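Local coordinates for pyridoxamine 5-phosphate-dependent dehydrase (PDB 3B8X), which removes the C3'-hydroxyl group from GDP-4-keto-6-deoxy-D-mannose by combined transamination and deoxygenation, a step in the biosynthesis of L-colitose for the O-antigen, at residues Val53-Met65 and Gly248-Ile260. The protein carries 1 engineered substitution. Sequence-based numbering, arbitrary orientation.
With G4M ([(2R,3S,4R,5R)-5-(2-amino-6-oxo-1,6-dihydro-9H-purin-9-yl)-3,4-dihydroxytetrahydrofuran-2-yl]methyl (2R,3S,4S,5S,6R)-3,4-dihydroxy-5-[({3-hydroxy-2-methyl-5-[(phosphonooxy)methyl]pyridin-4-yl}methyl)amino]-6-methyltetrahydro-2H-pyran-2-yl dihydrogen diphosphate), chain O.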
ATOM      1  N   VAL B  53       3.449   8.901 -11.874  1.00 12.25           N
ATOM      2  CA  VAL B  53       2.934   7.560 -11.539  1.00 12.59           C
ATOM      3  C   VAL B  53       2.038   7.697 -10.326  1.00 12.34           C
ATOM      4  O   VAL B  53       2.536   7.944  -9.244  1.00  6.35           O
ATOM      5  CB  VAL B  53       3.979   6.506 -11.174  1.00 14.47           C
ATOM      6  CG1 VAL B  53       3.267   5.202 -10.834  1.00  3.43           C
ATOM      7  CG2 VAL B  53       4.984   6.232 -12.324  1.00  4.21           C
ATOM      8  N   MET B  54       0.739   7.490 -10.510  1.00  7.89           N
ATOM      9  CA  MET B  54      -0.231   7.549  -9.414  1.00  8.31           C
ATOM     10  C   MET B  54      -0.263   6.272  -8.585  1.00  8.72           C
ATOM     11  O   MET B  54      -0.186   5.183  -9.133  1.00  7.77           O
ATOM     12  CB  MET B  54      -1.622   7.739  -9.944  1.00  4.33           C
ATOM     13  CG  MET B  54      -2.632   8.104  -8.813  1.00 16.15           C
ATOM     14  SD  MET B  54      -4.327   8.178  -9.479  1.00  7.76           S
ATOM     15  CE  MET B  54      -5.268   9.023  -8.186  1.00  4.12           C
ATOM     16  N   VAL B  55      -0.351   6.417  -7.276  1.00  6.13           N
ATOM     17  CA  VAL B  55      -0.318   5.269  -6.380  1.00  5.76           C
ATOM     18  C   VAL B  55      -1.373   5.433  -5.317  1.00  8.07           C
ATOM     19  O   VAL B  55      -2.083   6.431  -5.250  1.00  6.96           O
ATOM     20  CB  VAL B  55       1.076   5.032  -5.715  1.00 12.14           C
ATOM     21  CG1 VAL B  55       2.075   4.521  -6.771  1.00  4.43           C
ATOM     22  CG2 VAL B  55       1.589   6.291  -5.090  1.00  5.48           C
ATOM     23  N   SER B  56      -1.518   4.410  -4.510  1.00  7.13           N
ATOM     24  CA  SER B  56      -2.569   4.424  -3.522  1.00  6.55           C
ATOM     25  C   SER B  56      -2.571   5.565  -2.507  1.00 11.99           C
ATOM     26  O   SER B  56      -3.632   5.881  -2.009  1.00  8.32           O
ATOM     27  CB  SER B  56      -2.658   3.036  -2.874  1.00  4.35           C
ATOM     28  OG  SER B  56      -1.527   2.786  -2.024  1.00  5.39           O
ATOM     29  N   SER B  57      -1.427   6.147  -2.139  1.00 14.81           N
ATOM     30  CA  SER B  57      -1.401   7.254  -1.152  1.00  2.93           C
ATOM     31  C   SER B  57      -0.035   7.930  -1.245  1.00  7.91           C
ATOM     32  O   SER B  57       0.862   7.445  -1.952  1.00  3.11           O
ATOM     33  CB  SER B  57      -1.623   6.773   0.297  1.00  2.42           C
ATOM     34  OG  SER B  57      -0.593   5.866   0.660  1.00  7.29           O
ATOM     35  N   GLY B  58       0.094   9.084  -0.606  1.00  7.54           N
ATOM     36  CA  GLY B  58       1.380   9.772  -0.610  1.00  9.40           C
ATOM     37  C   GLY B  58       2.391   8.900   0.178  1.00  5.51           C
ATOM     38  O   GLY B  58       3.590   8.971  -0.064  1.00  5.82           O
ATOM     39  N   SER B  59       1.912   8.076   1.109  1.00  8.85           N
ATOM     40  CA  SER B  59       2.821   7.183   1.849  1.00 15.16           C
ATOM     41  C   SER B  59       3.388   6.094   0.933  1.00 11.29           C
ATOM     42  O   SER B  59       4.575   5.803   0.973  1.00  9.88           O
ATOM     43  CB  SER B  59       2.133   6.531   3.070  1.00  7.23           C
ATOM     44  OG  SER B  59       1.632   7.499   3.988  1.00  6.74           O
ATOM     45  N   THR B  60       2.532   5.466   0.117  1.00  1.00           N
ATOM     46  CA  THR B  60       3.030   4.479  -0.811  1.00  5.66           C
ATOM     47  C   THR B  60       3.800   5.192  -1.928  1.00  8.96           C
ATOM     48  O   THR B  60       4.615   4.594  -2.632  1.00  7.01           O
ATOM     49  CB  THR B  60       1.870   3.558  -1.321  1.00  7.97           C
ATOM     50  OG1 THR B  60       0.859   4.325  -1.994  1.00 10.01           O
ATOM     51  CG2 THR B  60       1.287   2.782  -0.179  1.00  7.67           C
ATOM     52  N   ALA B  61       3.601   6.488  -2.108  1.00  8.06           N
ATOM     53  CA  ALA B  61       4.445   7.125  -3.142  1.00  3.42           C
ATOM     54  C   ALA B  61       5.907   7.265  -2.631  1.00  8.97           C
ATOM     55  O   ALA B  61       6.903   6.953  -3.323  1.00  8.17           O
ATOM     56  CB  ALA B  61       3.834   8.517  -3.543  1.00  1.68           C
ATOM     57  N   ASN B  62       6.038   7.620  -1.364  1.00  3.73           N
ATOM     58  CA  ASN B  62       7.350   7.697  -0.757  1.00  5.66           C
ATOM     59  C   ASN B  62       7.959   6.300  -0.704  1.00  5.54           C
ATOM     60  O   ASN B  62       9.172   6.153  -0.882  1.00 10.68           O
ATOM     61  CB  ASN B  62       7.225   8.200   0.689  1.00  2.91           C
ATOM     62  CG  ASN B  62       7.126   9.689   0.803  1.00 14.44           C
ATOM     63  OD1 ASN B  62       7.342  10.414  -0.161  1.00  5.76           O
ATOM     64  ND2 ASN B  62       6.812  10.171   2.013  1.00  2.95           N
ATOM     65  N   LEU B  63       7.137   5.273  -0.433  1.00  2.76           N
ATOM     66  CA  LEU B  63       7.692   3.930  -0.358  1.00  6.00           C
ATOM     67  C   LEU B  63       8.349   3.554  -1.691  1.00 19.45           C
ATOM     68  O   LEU B  63       9.503   3.107  -1.737  1.00  5.55           O
ATOM     69  CB  LEU B  63       6.642   2.900   0.054  1.00  8.43           C
ATOM     70  CG  LEU B  63       7.055   1.435   0.194  1.00 11.81           C
ATOM     71  CD1 LEU B  63       7.927   1.146   1.375  1.00  9.24           C
ATOM     72  CD2 LEU B  63       5.764   0.657   0.280  1.00  4.53           C
ATOM     73  N   LEU B  64       7.613   3.775  -2.770  1.00  5.91           N
ATOM     74  CA  LEU B  64       8.151   3.497  -4.116  1.00  3.66           C
ATOM     75  C   LEU B  64       9.322   4.384  -4.482  1.00 19.74           C
ATOM     76  O   LEU B  64      10.190   3.945  -5.251  1.00  7.85           O
ATOM     77  CB  LEU B  64       7.059   3.586  -5.196  1.00  7.46           C
ATOM     78  CG  LEU B  64       5.905   2.548  -5.171  1.00 22.96           C
ATOM     79  CD1 LEU B  64       5.226   2.270  -6.503  1.00  6.89           C
ATOM     80  CD2 LEU B  64       6.298   1.239  -4.554  1.00  9.25           C
ATOM     81  N   MET B  65       9.301   5.646  -4.042  1.00 12.88           N
ATOM     82  CA  MET B  65      10.406   6.562  -4.364  1.00  2.48           C
ATOM     83  C   MET B  65      11.715   5.967  -3.871  1.00 12.17           C
ATOM     84  O   MET B  65      12.686   5.867  -4.626  1.00 14.21           O
ATOM     85  CB  MET B  65      10.175   7.954  -3.784  1.00  4.81           C
ATOM     86  CG  MET B  65      11.308   8.831  -4.062  1.00  7.13           C
ATOM     87  SD  MET B  65      10.922  10.540  -3.595  1.00 11.29           S
ATOM     88  CE  MET B  65      10.652  10.477  -1.795  1.00  4.28           C
ATOM     89  N   GLY B 248       8.354  -5.861  -5.841  1.00 14.65           N
ATOM     90  CA  GLY B 248       7.470  -4.709  -5.660  1.00  3.41           C
ATOM     91  C   GLY B 248       6.262  -4.906  -4.708  1.00  9.90           C
ATOM     92  O   GLY B 248       6.265  -5.744  -3.770  1.00  6.50           O
ATOM     93  N   TYR B 249       5.209  -4.155  -4.998  1.00  5.62           N
ATOM     94  CA  TYR B 249       4.023  -4.192  -4.134  1.00  5.96           C
ATOM     95  C   TYR B 249       2.828  -4.126  -5.034  1.00 12.94           C
ATOM     96  O   TYR B 249       2.942  -4.023  -6.244  1.00  6.96           O
ATOM     97  CB  TYR B 249       3.996  -2.856  -3.320  1.00  2.50           C
ATOM     98  CG  TYR B 249       5.207  -2.681  -2.409  1.00  4.34           C
ATOM     99  CD1 TYR B 249       6.375  -2.030  -2.861  1.00  3.37           C
ATOM    100  CD2 TYR B 249       5.210  -3.228  -1.117  1.00  8.28           C
ATOM    101  CE1 TYR B 249       7.525  -1.961  -2.026  1.00 16.48           C
ATOM    102  CE2 TYR B 249       6.373  -3.191  -0.285  1.00  6.20           C
ATOM    103  CZ  TYR B 249       7.527  -2.520  -0.733  1.00  5.18           C
ATOM    104  OH  TYR B 249       8.661  -2.418   0.091  1.00  9.80           O
ATOM    105  N   ASN B 250       1.660  -4.170  -4.424  1.00  7.49           N
ATOM    106  CA  ASN B 250       0.475  -3.792  -5.173  1.00  9.12           C
ATOM    107  C   ASN B 250       0.031  -2.531  -4.410  1.00 18.94           C
ATOM    108  O   ASN B 250      -0.519  -2.630  -3.294  1.00  5.29           O
ATOM    109  CB  ASN B 250      -0.658  -4.799  -5.114  1.00  1.00           C
ATOM    110  CG  ASN B 250      -1.987  -4.204  -5.600  1.00 13.65           C
ATOM    111  OD1 ASN B 250      -2.054  -3.009  -5.907  1.00  8.83           O
ATOM    112  ND2 ASN B 250      -3.058  -5.027  -5.651  1.00  3.39           N
ATOM    113  N   VAL B 251       0.338  -1.353  -4.956  1.00  4.38           N
ATOM    114  CA  VAL B 251      -0.111  -0.067  -4.403  1.00  6.22           C
ATOM    115  C   VAL B 251      -0.825   0.745  -5.490  1.00  4.19           C
ATOM    116  O   VAL B 251      -0.682   1.952  -5.613  1.00  7.58           O
ATOM    117  CB  VAL B 251       1.017   0.753  -3.760  1.00  2.52           C
ATOM    118  CG1 VAL B 251       1.571  -0.056  -2.557  1.00 10.53           C
ATOM    119  CG2 VAL B 251       2.099   1.020  -4.799  1.00  5.49           C
ATOM    120  N   ARG B 252      -1.565   0.039  -6.323  1.00  1.80           N
ATOM    121  CA  ARG B 252      -2.285   0.690  -7.379  1.00  6.66           C
ATOM    122  C   ARG B 252      -3.402   1.560  -6.778  1.00 15.27           C
ATOM    123  O   ARG B 252      -3.925   1.238  -5.707  1.00 13.85           O
ATOM    124  CB  ARG B 252      -2.919  -0.397  -8.264  1.00  1.00           C
ATOM    125  CG  ARG B 252      -1.950  -1.212  -9.086  1.00  4.41           C
ATOM    126  CD  ARG B 252      -2.746  -2.128  -9.984  1.00  8.01           C
ATOM    127  NE  ARG B 252      -3.597  -3.093  -9.289  1.00 18.43           N
ATOM    128  CZ  ARG B 252      -3.852  -4.316  -9.746  1.00 28.72           C
ATOM    129  NH1 ARG B 252      -3.336  -4.711 -10.909  1.00 20.44           N
ATOM    130  NH2 ARG B 252      -4.630  -5.144  -9.049  1.00 15.66           N
ATOM    131  N   PRO B 253      -3.751   2.671  -7.438  1.00 10.71           N
ATOM    132  CA  PRO B 253      -4.851   3.493  -6.949  1.00 10.21           C
ATOM    133  C   PRO B 253      -6.072   2.926  -7.645  1.00 13.11           C
ATOM    134  O   PRO B 253      -5.944   2.150  -8.591  1.00  9.86           O
ATOM    135  CB  PRO B 253      -4.588   4.890  -7.584  1.00  7.05           C
ATOM    136  CG  PRO B 253      -3.678   4.632  -8.795  1.00  3.09           C
ATOM    137  CD  PRO B 253      -3.124   3.224  -8.661  1.00  4.82           C
ATOM    138  N   LEU B 254      -7.251   3.408  -7.267  1.00 10.66           N
ATOM    139  CA  LEU B 254      -8.492   2.953  -7.905  1.00  6.32           C
ATOM    140  C   LEU B 254      -8.792   3.793  -9.136  1.00 18.66           C
ATOM    141  O   LEU B 254      -8.407   4.961  -9.199  1.00  9.88           O
ATOM    142  CB  LEU B 254      -9.650   3.064  -6.928  1.00 10.82           C
ATOM    143  CG  LEU B 254      -9.532   2.031  -5.798  1.00 20.92           C
ATOM    144  CD1 LEU B 254     -10.641   2.223  -4.804  1.00 16.20           C
ATOM    145  CD2 LEU B 254      -9.514   0.638  -6.370  1.00 16.03           C
ATOM    146  N   GLU B 255      -9.529   3.234 -10.097  1.00 11.69           N
ATOM    147  CA  GLU B 255      -9.888   4.036 -11.266  1.00 10.69           C
ATOM    148  C   GLU B 255     -10.697   5.312 -10.895  1.00  8.11           C
ATOM    149  O   GLU B 255     -10.603   6.374 -11.530  1.00 14.21           O
ATOM    150  CB  GLU B 255     -10.652   3.168 -12.253  1.00 10.27           C
ATOM    151  CG  GLU B 255     -10.876   3.883 -13.513  1.00 23.59           C
ATOM    152  CD  GLU B 255      -9.690   3.908 -14.479  1.00 16.50           C
ATOM    153  OE1 GLU B 255      -8.488   4.022 -14.102  1.00 11.05           O
ATOM    154  OE2 GLU B 255      -9.980   3.868 -15.686  1.00 28.11           O
ATOM    155  N   MET B 256     -11.499   5.208  -9.834  1.00 10.79           N
ATOM    156  CA  MET B 256     -12.282   6.331  -9.380  1.00 16.62           C
ATOM    157  C   MET B 256     -11.374   7.460  -8.930  1.00 10.43           C
ATOM    158  O   MET B 256     -11.688   8.637  -9.160  1.00 11.58           O
ATOM    159  CB  MET B 256     -13.159   5.912  -8.202  1.00 11.78           C
ATOM    160  CG  MET B 256     -14.471   5.298  -8.642  1.00  9.70           C
ATOM    161  SD  MET B 256     -15.193   4.833  -7.078  1.00 16.35           S
ATOM    162  CE  MET B 256     -16.645   3.904  -7.521  1.00 15.75           C
ATOM    163  N   SER B 257     -10.285   7.108  -8.250  1.00  7.19           N
ATOM    164  CA  SER B 257      -9.386   8.141  -7.766  1.00  7.74           C
ATOM    165  C   SER B 257      -8.782   8.944  -8.916  1.00 11.87           C
ATOM    166  O   SER B 257      -8.584  10.145  -8.810  1.00 13.60           O
ATOM    167  CB  SER B 257      -8.306   7.584  -6.875  1.00  5.39           C
ATOM    168  OG  SER B 257      -8.877   7.240  -5.625  1.00 14.11           O
ATOM    169  N   GLY B 258      -8.450   8.263  -9.996  1.00  8.88           N
ATOM    170  CA  GLY B 258      -7.871   8.916 -11.164  1.00  4.22           C
ATOM    171  C   GLY B 258      -8.940   9.819 -11.814  1.00  4.88           C
ATOM    172  O   GLY B 258      -8.656  10.939 -12.192  1.00  8.17           O
ATOM    173  N   ALA B 259     -10.190   9.385 -11.855  1.00  8.00           N
ATOM    174  CA  ALA B 259     -11.228  10.204 -12.464  1.00  8.88           C
ATOM    175  C   ALA B 259     -11.452  11.470 -11.678  1.00 25.15           C
ATOM    176  O   ALA B 259     -11.528  12.559 -12.245  1.00 12.30           O
ATOM    177  CB  ALA B 259     -12.535   9.437 -12.663  1.00 12.45           C
ATOM    178  N   ILE B 260     -11.559  11.306 -10.367  1.00 11.50           N
ATOM    179  CA  ILE B 260     -11.790  12.418  -9.489  1.00 11.25           C
ATOM    180  C   ILE B 260     -10.595  13.358  -9.669  1.00  5.58           C
ATOM    181  O   ILE B 260     -10.752  14.605  -9.687  1.00 15.63           O
ATOM    182  CB  ILE B 260     -11.827  11.961  -8.011  1.00 12.75           C
ATOM    183  CG1 ILE B 260     -13.064  11.099  -7.725  1.00  5.83           C
ATOM    184  CG2 ILE B 260     -11.750  13.152  -7.082  1.00  7.78           C
ATOM    185  CD1 ILE B 260     -12.981  10.160  -6.502  1.00  7.04           C
TER
HETATM  186  OP3 G4M O 500      -1.604  10.734   3.876  1.00  7.62           O
HETATM  187  PL  G4M O 500      -0.719  10.206   2.672  1.00 10.56           P
HETATM  188  OP1 G4M O 500      -0.314   8.642   2.826  1.00  6.35           O
HETATM  189  OP2 G4M O 500      -1.532  10.407   1.300  1.00  3.48           O
HETATM  190  OP4 G4M O 500       0.598  11.154   2.534  1.00  8.31           O
HETATM  191  C5B G4M O 500       1.490  10.801   3.553  1.00  5.88           C
HETATM  192  C5L G4M O 500       2.375  11.966   3.783  1.00  5.70           C
HETATM  193  C6L G4M O 500       3.683  11.925   3.318  1.00 17.07           C
HETATM  194  N1L G4M O 500       4.495  12.925   3.569  1.00 14.36           N
HETATM  195  C2L G4M O 500       4.140  13.996   4.246  1.00 10.40           C
HETATM  196  C2A G4M O 500       5.149  15.080   4.543  1.00  7.59           C
HETATM  197  C3L G4M O 500       2.841  14.157   4.720  1.00 14.71           C
HETATM  198  O3L G4M O 500       2.559  15.245   5.468  1.00  8.76           O
HETATM  199  C4L G4M O 500       1.906  13.107   4.448  1.00 10.48           C
HETATM  200  C4A G4M O 500       0.580  13.163   4.901  1.00  7.30           C
HETATM  201  N4A G4M O 500       0.205  14.149   5.659  1.00 12.08           N
HETATM  202  C4G G4M O 500      -1.164  14.253   6.022  1.00  9.47           C
HETATM  203  C5G G4M O 500      -1.332  14.857   7.396  1.00 25.21           C
HETATM  204  C6G G4M O 500      -0.524  16.148   7.521  1.00  8.42           C
HETATM  205  O5G G4M O 500      -2.713  15.206   7.392  1.00 12.38           O
HETATM  206  C3G G4M O 500      -1.853  12.879   6.051  1.00 15.33           C
HETATM  207  O3G G4M O 500      -2.666  12.782   4.888  1.00 21.39           O
HETATM  208  C2G G4M O 500      -2.778  12.786   7.299  1.00  5.78           C
HETATM  209  O2G G4M O 500      -3.712  11.707   7.190  1.00 18.11           O
HETATM  210  C1G G4M O 500      -3.556  14.067   7.485  1.00 12.17           C
HETATM  211  O1G G4M O 500      -3.969  14.072   8.845  1.00 10.75           O
HETATM  212  P2  G4M O 500      -5.407  14.641   9.215  1.00 15.44           P
HETATM  213  O3P G4M O 500      -5.640  16.067   8.489  1.00 18.10           O
HETATM  214  O4P G4M O 500      -5.407  14.959  10.806  1.00 17.39           O
HETATM  215  OPP G4M O 500      -6.397  13.472   8.712  1.00 22.70           O
HETATM  216  P   G4M O 500      -7.911  13.654   9.221  1.00 14.00           P
HETATM  217  O1P G4M O 500      -8.202  13.844  10.800  1.00 13.86           O
HETATM  218  O2P G4M O 500      -8.521  12.267   8.733  1.00 14.27           O
HETATM  219  O5' G4M O 500      -8.662  14.677   8.278  1.00  9.42           O
HETATM  220  C5' G4M O 500      -8.572  15.994   8.780  1.00 17.78           C
HETATM  221  C4' G4M O 500      -9.982  16.563   8.806  1.00 17.18           C
HETATM  222  O4' G4M O 500     -10.687  16.175   7.589  1.00 31.59           O
HETATM  223  C3' G4M O 500     -10.778  15.950   9.982  1.00 99.89           C
HETATM  224  O3' G4M O 500     -11.694  16.948  10.409  1.00 29.71           O
HETATM  225  C2' G4M O 500     -11.496  14.746   9.334  1.00 25.45           C
HETATM  226  O2' G4M O 500     -12.724  14.515  10.035  1.00 19.36           O
HETATM  227  C1' G4M O 500     -11.799  15.329   7.961  1.00 18.28           C
HETATM  228  N9  G4M O 500     -11.998  14.277   6.960  1.00 29.26           N
HETATM  229  C8  G4M O 500     -11.049  13.408   6.521  1.00 19.11           C
HETATM  230  N7  G4M O 500     -11.594  12.646   5.593  1.00 16.21           N
HETATM  231  C4  G4M O 500     -13.161  14.057   6.266  1.00 33.76           C
HETATM  232  C5  G4M O 500     -12.904  12.993   5.370  1.00 10.62           C
HETATM  233  C6  G4M O 500     -13.956  12.550   4.490  1.00  8.90           C
HETATM  234  O6  G4M O 500     -13.820  11.646   3.680  1.00 17.18           O
HETATM  235  N3  G4M O 500     -14.372  14.620   6.299  1.00 34.97           N
HETATM  236  C2  G4M O 500     -15.333  14.187   5.498  1.00 22.06           C
HETATM  237  N1  G4M O 500     -15.151  13.170   4.596  1.00 19.96           N
HETATM  238  N2  G4M O 500     -16.561  14.767   5.567  1.00  7.92           N
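Fully extended, with CG anti to the backbone N (chi1 -168°), Met54 passes CG and SD obliquely across the Pro253 ring and CE reaches the start of helix 255-286; its CG lies 3.6 Å from Pro253 CG, and its CE 3.6 Å from Ser257 CB. Tyr249 turns CG beside its backbone N (chi1 -62°), which lays the ring over helix 58-68. Leu63 CD2 sits 3.8 Å from the centroid of that ring, 11° off its normal, a CH-pi contact over one face, while the Leu64 side chain slides past Tyr249 in the opposite direction, its CD2 meeting CD1 of the ring. Val251 fills the corner between strand 51-55 and helix 58-68: CG1 meets Thr60 CG2 tip to tip at 3.7 Å, and CG2 packs between Leu64 CD1 and Val55 CG1. The backbones are joined by Ser56 N to Val251 O (2.8 Å), a bent bond whose donor stands above the carbonyl plane. Ser56 OG pairs with Thr60 OG1 (2.8 Å), while Ser57 and Thr60 form a capping box. At the same helix N-terminus Gly58 N and Ser59 N, with Ser59 OG, hold the cofactor phosphate of G4M. Asn250 of the second subunit packs on Ser57 and Ser59, and Arg252 salt-bridges Glu196 of that subunit. A phosphate cup at a helix N-terminus following an edge strand, beside the dimer interface, is characteristic of fold-type I PLP enzymes of the aspartate aminotransferase kind.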